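Local coordinates for putative nucleolar GTP-binding protein 1 (Plasmodium falciparum, PDB 2QU8), which probably binds and hydrolyses GTP as a nucleolar GTPase of the NOG1 family, and is seen here with GDP bound, at residues Ile32-Ala37 and Val111-Ile116; Ile145-Asn150 and Ile179-Phe184; Lys151-Asn156 and Ser185-Val190. One frame throughout, in Å; residues are numbered along the deposited sequence.

Contact 1. Residues Ile32-Ala37 and Val111-Ile116; sequences IILSGA and VILFII
F114 reaches across to S35 and G36. The two strands are parallel neighbours, with a twist of 27° between them. Four backbone hydrogen bonds join them. I33 gives its N-H to V111 O and takes one at its own O from L113 N. S35 repeats this pattern with L113 O and I115 N, the last bond measuring 2.8 Å from I115 N to S35 O.

The F114 side chain can be followed outward. Its CB lies 4.1 Å from S35 O. CG is anti to the backbone N (chi1 -172°), and this carries the ring toward S35 and G36. CD1 then comes 3.3 Å from S35 OG, which sits at the ring edge. CE1 lies 3.6 Å from G36 CA. That CA stands over one face of the ring in a CH-pi contact, and CZ is also near it. S35 OG is satisfied elsewhere, by L87 O. F133 of helix 126-137 meets the F114 ring edge-to-face.

On the opposite face of the sheet, the side chains that meet across the strands are aliphatic. I32 CG2 touches L113 CB at 3.7 Å, the two side chains lying side by side. L34 CD2 meets L113 CD2, also at 3.7 Å, and reaches I115 CD1 as well. Helix 42-49 packs on L34, L113 and I115.

A water links the two segments: it accepts from A37 N and donates to I115 O, the latter at 2.7 Å from the water. Such a pair of central parallel strands is typical of the P-loop GTPase fold. Strand 30-35 leads directly into a probable Walker A loop beginning at G36, beside the GDP.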
ATOM      1  N   ILE A  32      -4.666  -5.698  -1.054  1.00 23.82           N
ATOM      2  CA  ILE A  32      -3.547  -4.845  -0.666  1.00 23.24           C
ATOM      3  C   ILE A  32      -2.915  -4.258  -1.942  1.00 22.80           C
ATOM      4  O   ILE A  32      -2.498  -4.987  -2.841  1.00 23.00           O
ATOM      5  CB  ILE A  32      -2.503  -5.597   0.198  1.00 23.37           C
ATOM      6  CG1 ILE A  32      -3.150  -6.119   1.493  1.00 23.06           C
ATOM      7  CG2 ILE A  32      -1.341  -4.689   0.552  1.00 23.33           C
ATOM      8  CD1 ILE A  32      -2.291  -7.148   2.204  1.00 21.07           C
ATOM      9  N   ILE A  33      -2.882  -2.937  -2.021  1.00 22.45           N
ATOM     10  CA  ILE A  33      -2.266  -2.247  -3.151  1.00 22.53           C
ATOM     11  C   ILE A  33      -0.859  -1.854  -2.754  1.00 22.19           C
ATOM     12  O   ILE A  33      -0.677  -1.023  -1.865  1.00 22.43           O
ATOM     13  CB  ILE A  33      -3.082  -0.991  -3.550  1.00 22.63           C
ATOM     14  CG1 ILE A  33      -4.512  -1.400  -3.920  1.00 22.96           C
ATOM     15  CG2 ILE A  33      -2.377  -0.219  -4.701  1.00 22.59           C
ATOM     16  CD1 ILE A  33      -5.549  -0.276  -3.772  1.00 24.57           C
ATOM     17  N   LEU A  34       0.137  -2.461  -3.394  1.00 22.60           N
ATOM     18  CA  LEU A  34       1.523  -2.137  -3.080  1.00 22.75           C
ATOM     19  C   LEU A  34       1.995  -0.883  -3.799  1.00 22.75           C
ATOM     20  O   LEU A  34       1.742  -0.700  -4.996  1.00 22.60           O
ATOM     21  CB  LEU A  34       2.457  -3.308  -3.389  1.00 22.57           C
ATOM     22  CG  LEU A  34       2.392  -4.498  -2.430  1.00 22.53           C
ATOM     23  CD1 LEU A  34       3.025  -5.710  -3.104  1.00 22.00           C
ATOM     24  CD2 LEU A  34       3.080  -4.172  -1.101  1.00 21.55           C
ATOM     25  N   SER A  35       2.707  -0.042  -3.055  1.00 22.72           N
ATOM     26  CA  SER A  35       3.281   1.191  -3.584  1.00 23.29           C
ATOM     27  C   SER A  35       4.613   1.480  -2.887  1.00 23.07           C
ATOM     28  O   SER A  35       4.884   0.955  -1.809  1.00 23.28           O
ATOM     29  CB  SER A  35       2.285   2.341  -3.400  1.00 23.55           C
ATOM     30  OG  SER A  35       2.794   3.565  -3.905  1.00 25.87           O
ATOM     31  N   GLY A  36       5.445   2.309  -3.507  1.00 23.10           N
ATOM     32  CA  GLY A  36       6.786   2.569  -3.008  1.00 22.96           C
ATOM     33  C   GLY A  36       7.792   2.626  -4.136  1.00 22.86           C
ATOM     34  O   GLY A  36       7.535   2.108  -5.228  1.00 23.12           O
ATOM     35  N   ALA A  37       8.938   3.250  -3.873  1.00 22.75           N
ATOM     36  CA  ALA A  37       9.988   3.442  -4.880  1.00 22.47           C
ATOM     37  C   ALA A  37      10.497   2.118  -5.459  1.00 22.53           C
ATOM     38  O   ALA A  37      10.280   1.058  -4.864  1.00 21.88           O
ATOM     39  CB  ALA A  37      11.132   4.246  -4.297  1.00 22.88           C
ATOM     40  N   VAL A 111      -6.584  -1.544   0.648  1.00 28.74           N
ATOM     41  CA  VAL A 111      -5.768  -0.780   1.579  1.00 28.16           C
ATOM     42  C   VAL A 111      -4.395  -0.618   0.911  1.00 27.58           C
ATOM     43  O   VAL A 111      -3.936  -1.528   0.227  1.00 27.41           O
ATOM     44  CB  VAL A 111      -5.644  -1.515   2.948  1.00 27.90           C
ATOM     45  CG1 VAL A 111      -5.061  -2.918   2.779  1.00 28.42           C
ATOM     46  CG2 VAL A 111      -4.813  -0.723   3.933  1.00 28.64           C
ATOM     47  N   ILE A 112      -3.756   0.534   1.088  1.00 26.92           N
ATOM     48  CA  ILE A 112      -2.436   0.765   0.483  1.00 26.64           C
ATOM     49  C   ILE A 112      -1.353   0.270   1.415  1.00 25.95           C
ATOM     50  O   ILE A 112      -1.392   0.539   2.617  1.00 26.40           O
ATOM     51  CB  ILE A 112      -2.160   2.272   0.204  1.00 26.68           C
ATOM     52  CG1 ILE A 112      -3.383   2.964  -0.408  1.00 26.95           C
ATOM     53  CG2 ILE A 112      -0.885   2.469  -0.671  1.00 27.02           C
ATOM     54  CD1 ILE A 112      -3.859   2.388  -1.742  1.00 27.38           C
ATOM     55  N   LEU A 113      -0.399  -0.481   0.875  1.00 24.77           N
ATOM     56  CA  LEU A 113       0.838  -0.726   1.594  1.00 23.83           C
ATOM     57  C   LEU A 113       1.947   0.020   0.858  1.00 23.55           C
ATOM     58  O   LEU A 113       2.391  -0.417  -0.205  1.00 23.19           O
ATOM     59  CB  LEU A 113       1.149  -2.225   1.710  1.00 23.67           C
ATOM     60  CG  LEU A 113       2.468  -2.646   2.384  1.00 23.39           C
ATOM     61  CD1 LEU A 113       2.688  -1.994   3.755  1.00 22.34           C
ATOM     62  CD2 LEU A 113       2.529  -4.157   2.511  1.00 23.70           C
ATOM     63  N   PHE A 114       2.353   1.156   1.422  1.00 23.21           N
ATOM     64  CA  PHE A 114       3.456   1.956   0.898  1.00 22.94           C
ATOM     65  C   PHE A 114       4.726   1.584   1.642  1.00 23.09           C
ATOM     66  O   PHE A 114       4.852   1.814   2.853  1.00 22.89           O
ATOM     67  CB  PHE A 114       3.190   3.476   0.997  1.00 22.75           C
ATOM     68  CG  PHE A 114       4.226   4.318   0.284  1.00 22.43           C
ATOM     69  CD1 PHE A 114       4.037   4.708  -1.041  1.00 23.67           C
ATOM     70  CD2 PHE A 114       5.406   4.688   0.925  1.00 23.16           C
ATOM     71  CE1 PHE A 114       5.002   5.471  -1.709  1.00 22.83           C
ATOM     72  CE2 PHE A 114       6.378   5.446   0.265  1.00 23.52           C
ATOM     73  CZ  PHE A 114       6.171   5.839  -1.049  1.00 23.23           C
ATOM     74  N   ILE A 115       5.668   1.010   0.902  1.00 22.67           N
ATOM     75  CA  ILE A 115       6.890   0.508   1.488  1.00 22.86           C
ATOM     76  C   ILE A 115       8.033   1.504   1.329  1.00 23.40           C
ATOM     77  O   ILE A 115       8.304   1.991   0.224  1.00 22.94           O
ATOM     78  CB  ILE A 115       7.285  -0.872   0.909  1.00 22.67           C
ATOM     79  CG1 ILE A 115       6.144  -1.883   1.132  1.00 22.29           C
ATOM     80  CG2 ILE A 115       8.613  -1.348   1.528  1.00 22.71           C
ATOM     81  CD1 ILE A 115       6.415  -3.300   0.637  1.00 23.14           C
ATOM     82  N   ILE A 116       8.669   1.807   2.461  1.00 23.50           N
ATOM     83  CA  ILE A 116       9.890   2.588   2.523  1.00 24.01           C
ATOM     84  C   ILE A 116      11.029   1.650   2.909  1.00 24.66           C
ATOM     85  O   ILE A 116      10.970   0.964   3.937  1.00 24.78           O
ATOM     86  CB  ILE A 116       9.789   3.751   3.565  1.00 24.31           C
ATOM     87  CG1 ILE A 116       8.700   4.759   3.162  1.00 23.91           C
ATOM     88  CG2 ILE A 116      11.150   4.457   3.754  1.00 24.58           C
ATOM     89  CD1 ILE A 116       8.376   5.812   4.225  1.00 23.77           C
TER
HETATM   90  O   HOH W   1       9.361   4.015  -1.188  1.00 24.23           O

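Contact 2. Residues Ile145-Asn150 and Ile179-Phe184; sequences IVIGFN and IKFSSF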
ATOM      1  N   ILE A 145      -4.019   3.287   4.880  1.00 36.55           N
ATOM      2  CA  ILE A 145      -2.641   3.105   4.434  1.00 34.83           C
ATOM      3  C   ILE A 145      -1.824   2.464   5.539  1.00 34.21           C
ATOM      4  O   ILE A 145      -1.911   2.867   6.702  1.00 34.45           O
ATOM      5  CB  ILE A 145      -1.978   4.466   4.031  1.00 35.00           C
ATOM      6  CG1 ILE A 145      -2.782   5.166   2.926  1.00 34.34           C
ATOM      7  CG2 ILE A 145      -0.500   4.262   3.610  1.00 33.31           C
ATOM      8  CD1 ILE A 145      -2.433   6.638   2.698  1.00 34.48           C
ATOM      9  N   VAL A 146      -1.042   1.453   5.188  1.00 32.90           N
ATOM     10  CA  VAL A 146       0.016   0.991   6.071  1.00 31.96           C
ATOM     11  C   VAL A 146       1.338   1.494   5.489  1.00 31.50           C
ATOM     12  O   VAL A 146       1.588   1.341   4.294  1.00 31.02           O
ATOM     13  CB  VAL A 146       0.028  -0.552   6.226  1.00 31.82           C
ATOM     14  CG1 VAL A 146       1.172  -1.003   7.121  1.00 31.14           C
ATOM     15  CG2 VAL A 146      -1.304  -1.046   6.785  1.00 32.26           C
ATOM     16  N   ILE A 147       2.161   2.124   6.326  1.00 31.13           N
ATOM     17  CA  ILE A 147       3.518   2.477   5.919  1.00 30.84           C
ATOM     18  C   ILE A 147       4.415   1.341   6.362  1.00 30.68           C
ATOM     19  O   ILE A 147       4.532   1.062   7.559  1.00 30.50           O
ATOM     20  CB  ILE A 147       4.032   3.814   6.542  1.00 31.14           C
ATOM     21  CG1 ILE A 147       3.081   4.986   6.258  1.00 31.51           C
ATOM     22  CG2 ILE A 147       5.454   4.121   6.062  1.00 30.58           C
ATOM     23  CD1 ILE A 147       3.008   5.441   4.819  1.00 32.13           C
ATOM     24  N   GLY A 148       5.023   0.666   5.391  1.00 30.11           N
ATOM     25  CA  GLY A 148       5.922  -0.432   5.688  1.00 29.45           C
ATOM     26  C   GLY A 148       7.358   0.038   5.691  1.00 29.24           C
ATOM     27  O   GLY A 148       7.834   0.595   4.700  1.00 29.30           O
ATOM     28  N   PHE A 149       8.046  -0.158   6.808  1.00 28.88           N
ATOM     29  CA  PHE A 149       9.481   0.095   6.870  1.00 28.98           C
ATOM     30  C   PHE A 149      10.215  -1.212   6.650  1.00 28.54           C
ATOM     31  O   PHE A 149      10.240  -2.081   7.518  1.00 28.64           O
ATOM     32  CB  PHE A 149       9.874   0.770   8.184  1.00 29.52           C
ATOM     33  CG  PHE A 149       9.141   2.043   8.422  1.00 30.95           C
ATOM     34  CD1 PHE A 149       8.108   2.101   9.343  1.00 32.63           C
ATOM     35  CD2 PHE A 149       9.439   3.177   7.674  1.00 31.05           C
ATOM     36  CE1 PHE A 149       7.402   3.288   9.544  1.00 33.51           C
ATOM     37  CE2 PHE A 149       8.742   4.361   7.871  1.00 31.80           C
ATOM     38  CZ  PHE A 149       7.722   4.413   8.805  1.00 31.40           C
ATOM     39  N   ASN A 150      10.780  -1.344   5.457  1.00 27.84           N
ATOM     40  CA  ASN A 150      11.402  -2.580   5.023  1.00 27.66           C
ATOM     41  C   ASN A 150      12.922  -2.547   5.103  1.00 27.41           C
ATOM     42  O   ASN A 150      13.524  -1.482   5.222  1.00 27.17           O
ATOM     43  CB  ASN A 150      10.960  -2.918   3.594  1.00 27.41           C
ATOM     44  CG  ASN A 150      11.181  -4.373   3.240  1.00 27.26           C
ATOM     45  OD1 ASN A 150      11.345  -5.213   4.121  1.00 25.95           O
ATOM     46  ND2 ASN A 150      11.178  -4.680   1.947  1.00 25.33           N
ATOM     47  N   ILE A 179      -3.845   5.677   9.215  1.00 44.07           N
ATOM     48  CA  ILE A 179      -2.519   5.156   8.905  1.00 43.19           C
ATOM     49  C   ILE A 179      -1.948   4.318  10.038  1.00 42.58           C
ATOM     50  O   ILE A 179      -2.042   4.702  11.204  1.00 42.75           O
ATOM     51  CB  ILE A 179      -1.531   6.311   8.532  1.00 43.35           C
ATOM     52  CG1 ILE A 179      -1.647   6.645   7.045  1.00 43.19           C
ATOM     53  CG2 ILE A 179      -0.073   5.957   8.876  1.00 43.12           C
ATOM     54  CD1 ILE A 179      -0.419   7.323   6.463  1.00 43.14           C
ATOM     55  N   LYS A 180      -1.354   3.177   9.685  1.00 41.45           N
ATOM     56  CA  LYS A 180      -0.572   2.380  10.632  1.00 40.42           C
ATOM     57  C   LYS A 180       0.857   2.161  10.128  1.00 39.44           C
ATOM     58  O   LYS A 180       1.123   2.276   8.930  1.00 39.02           O
ATOM     59  CB  LYS A 180      -1.252   1.029  10.920  1.00 40.78           C
ATOM     60  CG  LYS A 180      -2.633   1.113  11.578  1.00 41.94           C
ATOM     61  CD  LYS A 180      -2.607   1.903  12.890  1.00 44.21           C
ATOM     62  CE  LYS A 180      -3.996   2.423  13.261  1.00 45.71           C
ATOM     63  NZ  LYS A 180      -3.974   3.369  14.433  1.00 46.89           N
ATOM     64  N   PHE A 181       1.769   1.856  11.050  1.00 38.18           N
ATOM     65  CA  PHE A 181       3.157   1.565  10.699  1.00 37.67           C
ATOM     66  C   PHE A 181       3.442   0.082  10.885  1.00 36.71           C
ATOM     67  O   PHE A 181       2.855  -0.555  11.760  1.00 36.58           O
ATOM     68  CB  PHE A 181       4.136   2.390  11.551  1.00 37.71           C
ATOM     69  CG  PHE A 181       4.100   3.881  11.282  1.00 38.17           C
ATOM     70  CD1 PHE A 181       3.760   4.383  10.032  1.00 38.12           C
ATOM     71  CD2 PHE A 181       4.467   4.783  12.279  1.00 38.80           C
ATOM     72  CE1 PHE A 181       3.742   5.754   9.787  1.00 38.13           C
ATOM     73  CE2 PHE A 181       4.459   6.158  12.039  1.00 38.74           C
ATOM     74  CZ  PHE A 181       4.092   6.642  10.789  1.00 38.31           C
ATOM     75  N   SER A 182       4.328  -0.463  10.051  1.00 35.54           N
ATOM     76  CA  SER A 182       4.791  -1.849  10.167  1.00 34.52           C
ATOM     77  C   SER A 182       6.248  -1.933   9.741  1.00 33.70           C
ATOM     78  O   SER A 182       6.607  -1.427   8.688  1.00 33.77           O
ATOM     79  CB  SER A 182       3.972  -2.789   9.278  1.00 34.64           C
ATOM     80  OG  SER A 182       2.719  -3.120   9.850  1.00 35.74           O
ATOM     81  N   SER A 183       7.078  -2.577  10.551  1.00 32.66           N
ATOM     82  CA  SER A 183       8.483  -2.796  10.204  1.00 32.13           C
ATOM     83  C   SER A 183       8.736  -4.265   9.899  1.00 31.32           C
ATOM     84  O   SER A 183       8.202  -5.146  10.575  1.00 31.00           O
ATOM     85  CB  SER A 183       9.401  -2.322  11.335  1.00 32.13           C
ATOM     86  OG  SER A 183       9.169  -0.953  11.618  1.00 33.47           O
ATOM     87  N   PHE A 184       9.556  -4.526   8.881  1.00 30.24           N
ATOM     88  CA  PHE A 184       9.829  -5.895   8.456  1.00 29.10           C
ATOM     89  C   PHE A 184      11.054  -6.030   7.568  1.00 29.08           C
ATOM     90  O   PHE A 184      11.676  -5.041   7.162  1.00 28.86           O
ATOM     91  CB  PHE A 184       8.607  -6.523   7.753  1.00 28.81           C
ATOM     92  CG  PHE A 184       8.020  -5.674   6.651  1.00 27.82           C
ATOM     93  CD1 PHE A 184       8.514  -5.763   5.342  1.00 26.02           C
ATOM     94  CD2 PHE A 184       6.968  -4.800   6.916  1.00 26.42           C
ATOM     95  CE1 PHE A 184       7.977  -4.981   4.320  1.00 24.71           C
ATOM     96  CE2 PHE A 184       6.418  -4.011   5.897  1.00 27.30           C
ATOM     97  CZ  PHE A 184       6.926  -4.105   4.593  1.00 25.91           C
TER
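The backbones of I145-N150 and I179-F184 meet as parallel strands, inclined at 20°. Five hydrogen bonds hold them together. K180 N, S182 N and F184 N donate to I145 O, I147 O and F149 O. In return, I147 N and F149 N donate to K180 O and S182 O. The bond from F149 N to S182 O is short, at 2.7 Å.

Apolar contacts line the face that carries I145, I147 and F149. I179 CG1 lies beside I145 CB at 3.7 Å. I147 CB comes within 3.5 Å of F181 CD1, near the plane of that ring and at its edge.

The aromatic contacts are of two sorts. F149 and F181 form a T-shaped pair: the edge of F149 points at the face of F181, with CE1 of F149 3.8 Å from CG of F181 and the planes at 66°. F184 turns to the other face of the sheet. Its CG stands between the backbone N and the carbonyl carbon (chi1 51°), which folds the ring back over the neighbouring strand. CE2 of F184 then rests 3.6 Å from CA of G148, which has no side chain to stand in the way. At the other end of the ring, CD1 of F184 lies 3.1 Å from N150 OD1.

Side-chain polar contacts are few. S182 OG makes a weak hydrogen bond to its own neighbour, F181 O. N150 ND2 donates to V40 O and is also bonded to T186 OG1.

Strand 179-183 is outermost in the sheet, and strand 110-117 lies on the far side of 145-150. Helix 162-174 covers F149, I179 and F181. Helix 192-222 covers V146, S182 and F184 on the opposite face.

Contact 3. Residues Lys151-Asn156 and Ser185-Val190; sequences KIDKCN and STLTGV. With GDP (guanosine-5'-diphosphate), chain B.
D153 and S185 meet beside the guanine of GDP, where D153 OD2 lies 3.0 Å from S185 OG. K151 and D153, with N150 at the end of the preceding strand, fit the NKxD guanine-specificity motif of GTPases, and S185-L187 fits their second base-binding loop. The D153 carboxylate grips the base with both oxygens. D153 OD2 accepts from GDP N1 at 2.6 Å, nearly straight at 169°. D153 OD1 accepts from GDP N2 at 2.9 Å. On the other loop, L187 N donates to GDP O6, also at 2.9 Å, and S185 OG lies close to the same oxygen.

The base is sandwiched. The extended chain of K151 runs across one face, its CG 3.4 Å from GDP C6. L187 covers the opposite face, with its CB 3.3 Å from GDP C6.

Further out, K151 NZ forms a salt bridge with D117 and a hydrogen bond to N39 O; its bond to the ribose O4' is weak. I152 CG1 packs on S185 CB, and T188 CG2 on D153 CB. The backbone of the second loop turns tightly, G189 N bonding to S185 O. Within that turn, T188 N donates to S185 OG at 2.9 Å, an ST motif.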
ATOM      1  N   LYS A 151      13.510  -3.738   5.001  1.00 27.96           N
ATOM      2  CA  LYS A 151      14.959  -3.989   5.021  1.00 28.30           C
ATOM      3  C   LYS A 151      15.603  -3.690   6.378  1.00 29.22           C
ATOM      4  O   LYS A 151      16.750  -3.244   6.446  1.00 28.46           O
ATOM      5  CB  LYS A 151      15.692  -3.291   3.855  1.00 28.20           C
ATOM      6  CG  LYS A 151      15.065  -3.551   2.475  1.00 26.02           C
ATOM      7  CD  LYS A 151      16.079  -3.371   1.354  1.00 25.32           C
ATOM      8  CE  LYS A 151      15.403  -3.438  -0.015  1.00 23.71           C
ATOM      9  NZ  LYS A 151      16.202  -2.703  -1.050  1.00 25.21           N
ATOM     10  N   ILE A 152      14.857  -3.959   7.451  1.00 30.58           N
ATOM     11  CA  ILE A 152      15.346  -3.756   8.829  1.00 32.36           C
ATOM     12  C   ILE A 152      16.553  -4.640   9.170  1.00 33.56           C
ATOM     13  O   ILE A 152      17.244  -4.394  10.159  1.00 33.38           O
ATOM     14  CB  ILE A 152      14.232  -3.976   9.893  1.00 32.30           C
ATOM     15  CG1 ILE A 152      13.715  -5.420   9.827  1.00 32.70           C
ATOM     16  CG2 ILE A 152      13.119  -2.936   9.736  1.00 32.21           C
ATOM     17  CD1 ILE A 152      12.760  -5.804  10.916  1.00 32.62           C
ATOM     18  N   ASP A 153      16.795  -5.666   8.352  1.00 35.27           N
ATOM     19  CA  ASP A 153      18.003  -6.480   8.462  1.00 37.16           C
ATOM     20  C   ASP A 153      19.262  -5.657   8.176  1.00 38.76           C
ATOM     21  O   ASP A 153      20.368  -6.080   8.499  1.00 39.01           O
ATOM     22  CB  ASP A 153      17.938  -7.694   7.525  1.00 36.86           C
ATOM     23  CG  ASP A 153      17.803  -7.303   6.058  1.00 36.20           C
ATOM     24  OD1 ASP A 153      18.726  -7.608   5.278  1.00 35.53           O
ATOM     25  OD2 ASP A 153      16.781  -6.687   5.688  1.00 33.95           O
ATOM     26  N   LYS A 154      19.082  -4.484   7.575  1.00 40.96           N
ATOM     27  CA  LYS A 154      20.187  -3.581   7.264  1.00 43.28           C
ATOM     28  C   LYS A 154      20.034  -2.232   7.965  1.00 44.89           C
ATOM     29  O   LYS A 154      20.639  -1.247   7.543  1.00 45.32           O
ATOM     30  CB  LYS A 154      20.297  -3.360   5.748  1.00 43.15           C
ATOM     31  CG  LYS A 154      20.595  -4.604   4.925  1.00 43.88           C
ATOM     32  CD  LYS A 154      22.053  -4.995   4.985  1.00 45.94           C
ATOM     33  CE  LYS A 154      22.307  -6.291   4.233  1.00 47.44           C
ATOM     34  NZ  LYS A 154      23.718  -6.727   4.400  1.00 48.06           N
ATOM     35  N   CYS A 155      19.231  -2.191   9.028  1.00 47.18           N
ATOM     36  CA  CYS A 155      18.966  -0.948   9.770  1.00 48.58           C
ATOM     37  C   CYS A 155      18.412  -1.220  11.181  1.00 49.48           C
ATOM     38  O   CYS A 155      18.636  -2.296  11.747  1.00 49.95           O
ATOM     39  CB  CYS A 155      18.016  -0.042   8.969  1.00 48.63           C
ATOM     40  SG  CYS A 155      18.194   1.737   9.294  1.00 48.82           S
ATOM     41  N   ASN A 156      17.724  -0.226  11.747  1.00 50.47           N
ATOM     42  CA  ASN A 156      17.047  -0.330  13.049  1.00 51.13           C
ATOM     43  C   ASN A 156      15.978   0.752  13.167  1.00 51.32           C
ATOM     44  O   ASN A 156      14.803   0.509  12.892  1.00 51.70           O
ATOM     45  CB  ASN A 156      18.052  -0.234  14.214  1.00 51.62           C
ATOM     46  CG  ASN A 156      17.385   0.053  15.569  1.00 52.52           C
ATOM     47  OD1 ASN A 156      16.257  -0.376  15.846  1.00 53.25           O
ATOM     48  ND2 ASN A 156      18.103   0.775  16.426  1.00 54.06           N
ATOM     49  N   SER A 185      11.397  -7.278   7.287  1.00 28.42           N
ATOM     50  CA  SER A 185      12.435  -7.587   6.335  1.00 28.56           C
ATOM     51  C   SER A 185      11.923  -8.647   5.380  1.00 28.48           C
ATOM     52  O   SER A 185      11.679  -9.778   5.786  1.00 27.81           O
ATOM     53  CB  SER A 185      13.690  -8.089   7.047  1.00 28.39           C
ATOM     54  OG  SER A 185      14.577  -8.683   6.112  1.00 28.89           O
ATOM     55  N   THR A 186      11.768  -8.282   4.108  1.00 28.45           N
ATOM     56  CA  THR A 186      11.405  -9.258   3.092  1.00 28.63           C
ATOM     57  C   THR A 186      12.597 -10.158   2.697  1.00 29.37           C
ATOM     58  O   THR A 186      12.442 -11.093   1.909  1.00 29.56           O
ATOM     59  CB  THR A 186      10.705  -8.611   1.839  1.00 28.21           C
ATOM     60  OG1 THR A 186      11.442  -7.474   1.380  1.00 27.76           O
ATOM     61  CG2 THR A 186       9.290  -8.165   2.178  1.00 27.59           C
ATOM     62  N   LEU A 187      13.782  -9.886   3.244  1.00 29.99           N
ATOM     63  CA  LEU A 187      14.913 -10.798   3.053  1.00 30.47           C
ATOM     64  C   LEU A 187      14.968 -11.879   4.139  1.00 30.92           C
ATOM     65  O   LEU A 187      15.269 -13.030   3.849  1.00 31.22           O
ATOM     66  CB  LEU A 187      16.256 -10.053   2.948  1.00 30.64           C
ATOM     67  CG  LEU A 187      17.475 -10.842   2.428  1.00 30.63           C
ATOM     68  CD1 LEU A 187      17.272 -11.381   0.998  1.00 31.12           C
ATOM     69  CD2 LEU A 187      18.731  -9.984   2.488  1.00 30.30           C
ATOM     70  N   THR A 188      14.673 -11.519   5.384  1.00 31.41           N
ATOM     71  CA  THR A 188      14.727 -12.513   6.468  1.00 31.62           C
ATOM     72  C   THR A 188      13.369 -13.083   6.860  1.00 31.90           C
ATOM     73  O   THR A 188      13.313 -14.105   7.551  1.00 32.25           O
ATOM     74  CB  THR A 188      15.402 -11.965   7.738  1.00 31.49           C
ATOM     75  OG1 THR A 188      14.628 -10.873   8.247  1.00 31.08           O
ATOM     76  CG2 THR A 188      16.829 -11.513   7.442  1.00 31.90           C
ATOM     77  N   GLY A 189      12.290 -12.416   6.446  1.00 31.94           N
ATOM     78  CA  GLY A 189      10.921 -12.842   6.772  1.00 32.24           C
ATOM     79  C   GLY A 189      10.336 -12.243   8.043  1.00 32.82           C
ATOM     80  O   GLY A 189       9.116 -12.254   8.243  1.00 32.92           O
ATOM     81  N   VAL A 190      11.203 -11.724   8.910  1.00 33.00           N
ATOM     82  CA  VAL A 190      10.792 -11.185  10.210  1.00 33.12           C
ATOM     83  C   VAL A 190       9.823 -10.009  10.059  1.00 32.96           C
ATOM     84  O   VAL A 190      10.120  -9.045   9.356  1.00 32.95           O
ATOM     85  CB  VAL A 190      12.026 -10.762  11.054  1.00 33.21           C
ATOM     86  CG1 VAL A 190      11.607 -10.140  12.370  1.00 34.12           C
ATOM     87  CG2 VAL A 190      12.947 -11.956  11.297  1.00 34.29           C
TER
HETATM   88  PB  GDP B 229      10.637  -3.883  -5.811  1.00 22.92           P
HETATM   89  O1B GDP B 229      11.308  -3.363  -7.072  1.00 21.35           O
HETATM   90  O2B GDP B 229       9.965  -2.732  -5.116  1.00 20.98           O
HETATM   91  O3B GDP B 229       9.607  -4.872  -6.257  1.00 23.39           O
HETATM   92  O3A GDP B 229      11.725  -4.538  -4.833  1.00 22.47           O
HETATM   93  PA  GDP B 229      12.269  -6.060  -4.941  1.00 22.99           P
HETATM   94  O1A GDP B 229      12.522  -6.424  -6.393  1.00 22.60           O
HETATM   95  O2A GDP B 229      11.307  -7.018  -4.307  1.00 23.61           O
HETATM   96  O5' GDP B 229      13.635  -5.929  -4.122  1.00 22.92           O
HETATM   97  C5' GDP B 229      14.723  -5.164  -4.662  1.00 24.53           C
HETATM   98  C4' GDP B 229      16.051  -5.680  -4.125  1.00 25.38           C
HETATM   99  O4' GDP B 229      16.024  -5.644  -2.691  1.00 25.70           O
HETATM  100  C3' GDP B 229      16.290  -7.137  -4.497  1.00 25.73           C
HETATM  101  O3' GDP B 229      17.684  -7.335  -4.731  1.00 25.70           O
HETATM  102  C2' GDP B 229      15.860  -7.890  -3.258  1.00 25.29           C
HETATM  103  O2' GDP B 229      16.467  -9.179  -3.171  1.00 25.68           O
HETATM  104  C1' GDP B 229      16.296  -6.941  -2.157  1.00 25.63           C
HETATM  105  N9  GDP B 229      15.527  -7.046  -0.903  1.00 25.52           N
HETATM  106  C8  GDP B 229      14.200  -7.267  -0.804  1.00 25.79           C
HETATM  107  N7  GDP B 229      13.815  -7.277   0.495  1.00 25.73           N
HETATM  108  C5  GDP B 229      14.912  -7.056   1.246  1.00 25.35           C
HETATM  109  C6  GDP B 229      15.204  -6.933   2.694  1.00 25.38           C
HETATM  110  O6  GDP B 229      14.282  -7.057   3.532  1.00 25.62           O
HETATM  111  N1  GDP B 229      16.476  -6.704   3.068  1.00 25.57           N
HETATM  112  C2  GDP B 229      17.482  -6.569   2.176  1.00 26.22           C
HETATM  113  N2  GDP B 229      18.738  -6.331   2.634  1.00 25.98           N
HETATM  114  N3  GDP B 229      17.276  -6.661   0.833  1.00 26.31           N
HETATM  115  C4  GDP B 229      16.038  -6.894   0.318  1.00 25.23           C

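From the N terminus, the chain passes through strand 30-35 and the nucleotide-binding loop. Contact 1 closes the first long loop when strand 110-117 returns beside it. Contacts 2 and 3 come later and lie in series with contact 1, but they cross each other: 145-150 runs straight into 151-156, and 179-184 into 185-190. Contact 2 brings the last strand to the sheet after helix 162-174, and contact 3 pairs the loops that follow. Strand 110-117 bonds to 145-150, with I116 N 2.7 Å from G148 O, so contacts 1 and 2 share one sheet. Contact 3 lies beyond the contact 2 strands, at the guanine site, about 17 Å from contact 1 between centres.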